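Local atomic coordinates of glycosylation Associate Protein 3 (Streptococcus agalactiae serotype V, PDB entry 6OYC), a protein that probably acts together with Gap1 and Gap2 in the glycosylation and accessory Sec secretion of a surface glycoprotein, and carries a predicted carbohydrate-binding-type domain. Residues Cys254-Pro257 with Phe258-Leu262; Asn302-Ser305 with Met306-Ser309. All blocks are in the same frame, centred on the assembly; numbering follows the deposited sequence.

Interaction 1: Cys254-Pro257 with Phe258-Leu262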
loop_
_atom_site.group_PDB
_atom_site.type_symbol
_atom_site.label_atom_id
_atom_site.label_comp_id
_atom_site.label_asym_id
_atom_site.label_seq_id
_atom_site.Cartn_x
_atom_site.Cartn_y
_atom_site.Cartn_z
ATOM N N CYS C 254 -13.730 0.261 -6.288
ATOM C CA CYS C 254 -13.090 -0.396 -5.157
ATOM C C CYS C 254 -12.383 0.663 -4.320
ATOM O O CYS C 254 -11.423 1.294 -4.787
ATOM C CB CYS C 254 -12.101 -1.461 -5.627
ATOM S SG CYS C 254 -12.915 -2.868 -6.380
ATOM N N PHE C 255 -12.854 0.851 -3.088
ATOM C CA PHE C 255 -12.433 1.965 -2.259
ATOM C C PHE C 255 -12.230 1.521 -0.815
ATOM O O PHE C 255 -12.905 0.616 -0.321
ATOM C CB PHE C 255 -13.470 3.093 -2.298
ATOM C CG PHE C 255 -13.469 3.890 -3.580
ATOM C CD1 PHE C 255 -12.333 4.593 -3.980
ATOM C CD2 PHE C 255 -14.612 3.961 -4.367
ATOM C CE1 PHE C 255 -12.338 5.345 -5.138
ATOM C CE2 PHE C 255 -14.629 4.700 -5.537
ATOM C CZ PHE C 255 -13.491 5.397 -5.929
ATOM N N ALA C 256 -11.295 2.172 -0.147
ATOM C CA ALA C 256 -11.265 2.218 1.306
ATOM C C ALA C 256 -12.065 3.418 1.775
ATOM O O ALA C 256 -12.437 4.270 0.969
ATOM C CB ALA C 256 -9.821 2.294 1.787
ATOM N N PRO C 257 -12.371 3.524 3.070
ATOM C CA PRO C 257 -13.077 4.720 3.539
ATOM C C PRO C 257 -12.252 5.968 3.257
ATOM O O PRO C 257 -11.028 5.903 3.110
ATOM C CB PRO C 257 -13.237 4.471 5.042
ATOM C CG PRO C 257 -13.239 2.981 5.164
ATOM C CD PRO C 257 -12.234 2.528 4.151
ATOM N N PHE C 258 -12.948 7.107 3.138
ATOM C CA PHE C 258 -12.286 8.342 2.720
ATOM C C PHE C 258 -11.099 8.661 3.624
ATOM O O PHE C 258 -9.979 8.882 3.146
ATOM C CB PHE C 258 -13.294 9.501 2.701
ATOM C CG PHE C 258 -12.685 10.824 2.342
ATOM C CD1 PHE C 258 -12.245 11.073 1.057
ATOM C CD2 PHE C 258 -12.529 11.816 3.303
ATOM C CE1 PHE C 258 -11.671 12.304 0.724
ATOM C CE2 PHE C 258 -11.950 13.040 2.984
ATOM C CZ PHE C 258 -11.519 13.280 1.690
ATOM N N GLY C 259 -11.319 8.647 4.942
ATOM C CA GLY C 259 -10.234 8.902 5.870
ATOM C C GLY C 259 -9.071 7.942 5.719
ATOM O O GLY C 259 -7.920 8.313 5.963
ATOM N N ILE C 260 -9.342 6.700 5.324
ATOM C CA ILE C 260 -8.239 5.766 5.136
ATOM C C ILE C 260 -7.493 6.074 3.842
ATOM O O ILE C 260 -6.262 5.985 3.788
ATOM C CB ILE C 260 -8.752 4.316 5.194
ATOM C CG1 ILE C 260 -9.232 4.007 6.624
ATOM C CG2 ILE C 260 -7.679 3.331 4.678
ATOM C CD1 ILE C 260 -9.769 2.606 6.857
ATOM N N LEU C 261 -8.213 6.468 2.786
ATOM C CA LEU C 261 -7.543 6.834 1.538
ATOM C C LEU C 261 -6.535 7.955 1.756
ATOM O O LEU C 261 -5.442 7.934 1.185
ATOM C CB LEU C 261 -8.573 7.243 0.485
ATOM C CG LEU C 261 -9.481 6.117 -0.004
ATOM C CD1 LEU C 261 -10.584 6.649 -0.909
ATOM C CD2 LEU C 261 -8.672 5.009 -0.686
ATOM N N LEU C 262 -6.877 8.933 2.600
ATOM C CA LEU C 262 -5.991 10.069 2.818
ATOM C C LEU C 262 -4.668 9.661 3.453
ATOM O O LEU C 262 -3.666 10.361 3.284
ATOM C CB LEU C 262 -6.680 11.111 3.694
ATOM C CG LEU C 262 -7.921 11.775 3.107
ATOM C CD1 LEU C 262 -8.444 12.880 4.035
ATOM C CD2 LEU C 262 -7.641 12.315 1.709
#
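The F255 ring meets L261 obliquely, with its CD1 4.1 Å from L261 CD1, and W280 of helix 270-281 packs edge-to-face against the same phenyl group. The F258 ring carries the side chain of L262 over one face, where L262 CG stands 4.1 Å above the plane and is displaced toward the rim; W280 reaches this second ring too, with the planes inclined at about 35°. The contact is the entry into helix 258-262 from the loop that follows strand 248-251 of the parallel sheet, with P257 as N-cap residue. P257 O starts the helix: L261 N donates to it over 2.9 Å, with an N-H...O angle of 158°, the donor lying nearly along the C=O axis. A second approach, from I260 N to P257 O, is equally short but strongly bent and counts as weak. Apolar side chains pack around this first turn. I260 divides its branches between A256 and P257, four and three residues back: CG2, anti to the backbone N, comes to 3.7 Å from A256 CB, while CG1, anti to the carbonyl carbon, carries CD1 along the proline ring, 3.7 Å from P257 CD. The P257 and I260 side chains thus lie alongside each other with their ends in the same direction on the exposed flank of the turn. L261 works on the buried flank, where T231 and F235 of helix 231-243 and W280 also meet it. Its chi1 of -67° sets CG beside its own backbone N, and the end of the side chain reaches back toward the loop. There L261 CD2 lies 3.8 Å from A256 CB, and CD1 rests 3.6 Å from A256 O.

Interaction 2: Asn302-Ser305 with Met306-Ser309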
loop_
_atom_site.group_PDB
_atom_site.type_symbol
_atom_site.label_atom_id
_atom_site.label_comp_id
_atom_site.label_asym_id
_atom_site.label_seq_id
_atom_site.Cartn_x
_atom_site.Cartn_y
_atom_site.Cartn_z
ATOM N N ASN C 302 -19.917 -3.370 -1.588
ATOM C CA ASN C 302 -19.281 -2.134 -1.132
ATOM C C ASN C 302 -18.536 -2.337 0.179
ATOM O O ASN C 302 -17.416 -1.835 0.347
ATOM C CB ASN C 302 -20.314 -1.020 -0.961
ATOM C CG ASN C 302 -20.712 -0.396 -2.277
ATOM O OD1 ASN C 302 -21.898 -0.331 -2.604
ATOM N ND2 ASN C 302 -19.730 0.054 -3.047
ATOM N N LEU C 303 -19.157 -3.051 1.128
ATOM C CA LEU C 303 -18.536 -3.289 2.430
ATOM C C LEU C 303 -17.093 -3.750 2.274
ATOM O O LEU C 303 -16.214 -3.306 3.007
ATOM C CB LEU C 303 -19.346 -4.331 3.216
ATOM C CG LEU C 303 -18.780 -4.667 4.584
ATOM C CD1 LEU C 303 -18.811 -3.434 5.502
ATOM C CD2 LEU C 303 -19.548 -5.830 5.206
ATOM N N VAL C 304 -16.827 -4.598 1.278
ATOM C CA VAL C 304 -15.569 -5.317 1.154
ATOM C C VAL C 304 -14.757 -4.892 -0.068
ATOM O O VAL C 304 -13.782 -5.566 -0.412
ATOM C CB VAL C 304 -15.807 -6.843 1.125
ATOM C CG1 VAL C 304 -16.465 -7.323 2.411
ATOM C CG2 VAL C 304 -16.640 -7.238 -0.115
ATOM N N SER C 305 -15.111 -3.788 -0.734
ATOM C CA SER C 305 -14.558 -3.590 -2.087
ATOM C C SER C 305 -13.046 -3.374 -2.097
ATOM O O SER C 305 -12.429 -3.544 -3.158
ATOM C CB SER C 305 -15.235 -2.418 -2.817
ATOM O OG SER C 305 -15.076 -1.200 -2.106
ATOM N N MET C 306 -12.433 -3.018 -0.949
ATOM C CA MET C 306 -10.978 -2.864 -0.870
ATOM C C MET C 306 -10.223 -4.188 -0.781
ATOM O O MET C 306 -8.991 -4.183 -0.873
ATOM C CB MET C 306 -10.593 -1.996 0.336
ATOM C CG MET C 306 -10.626 -2.733 1.711
ATOM S SD MET C 306 -12.315 -3.172 2.195
ATOM C CE MET C 306 -13.039 -1.565 2.454
ATOM N N ILE C 307 -10.900 -5.321 -0.587
ATOM C CA ILE C 307 -10.220 -6.616 -0.599
ATOM C C ILE C 307 -10.548 -7.432 -1.839
ATOM O O ILE C 307 -9.957 -8.503 -2.036
ATOM C CB ILE C 307 -10.511 -7.430 0.679
ATOM C CG1 ILE C 307 -11.941 -7.931 0.686
ATOM C CG2 ILE C 307 -10.239 -6.590 1.930
ATOM C CD1 ILE C 307 -12.425 -8.408 2.050
ATOM N N LEU C 308 -11.457 -6.958 -2.688
ATOM C CA LEU C 308 -11.696 -7.616 -3.965
ATOM C C LEU C 308 -10.434 -7.615 -4.823
ATOM O O LEU C 308 -9.624 -6.686 -4.777
ATOM C CB LEU C 308 -12.819 -6.907 -4.724
ATOM C CG LEU C 308 -14.183 -6.861 -4.030
ATOM C CD1 LEU C 308 -15.195 -6.100 -4.874
ATOM C CD2 LEU C 308 -14.655 -8.264 -3.753
ATOM N N SER C 309 -10.279 -8.658 -5.644
ATOM C CA SER C 309 -9.259 -8.652 -6.698
ATOM C C SER C 309 -9.786 -7.818 -7.866
ATOM O O SER C 309 -10.152 -8.324 -8.931
ATOM C CB SER C 309 -8.910 -10.068 -7.138
ATOM O OG SER C 309 -8.604 -10.889 -6.022
HETATM O O HOH W 1 -10.100 -4.288 -4.169
#
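V304 and I307 pack side chain to side chain at an oblique angle, with V304 CB 3.8 Å from I307 CD1. The isoleucine holds CG1 between its own backbone N and carbonyl carbon (chi1 71°), which directs this branch back over V304; CG1 comes within 3.2 Å of V304 O. That same oxygen takes a hydrogen bond from I307 N at 2.9 Å. The N-H points almost straight at it (166°), but it comes from above the carbonyl plane, 37° out of it, away from the lone-pair directions. M306 folds back over the start of the turn, its chain bent at both chi2 and chi3. SD lies 3.7 Å from V304 C, and the methyl CE touches L303 O. L308 lies against S305, with its CG 3.8 Å from S305 CA. One water bridges the two backbones here, donating to S305 O at 2.6 Å and to L308 O at 2.5 Å, and so ties the chain leaving the turn to its second residue. Further out, S305 N is hydrogen-bonded to N302 O, closing a turn just upstream that leads into the one above. S305 is the buried residue of the contact; its OG probably accepts a hydrogen bond from F255 N of the loop after strand 248-251. V295 packs against N302 and L308, while L303 N binds a glycerol that probably comes from the crystallisation liquor. The dihedrals of S305 and M306, with the V304-to-I307 bond, define a type I beta turn, and N302 to S305 form another, giving two overlapping type I beta turns, sharing V304 and S305, in the loop after strand 289-291.

How the interactions relate
Both contacts belong to the C-terminal part of the chain, whose parallel sheet has a strand order resembling the central part of an alpha/beta-hydrolase sheet. Interaction 1 comes first, joining the loop after strand 248-251 to helix 258-262. The chain then passes through helix 270-281 and edge strand 289-291 before interaction 2 closes its turns. The two stand in series and neither nest nor cross, yet their centres are 11 Å apart and they touch. Besides the F255-S305 bond, C254 packs on S305 and L308, and M306 CE meets F255 O. Loops following two adjacent parallel strands are thereby joined.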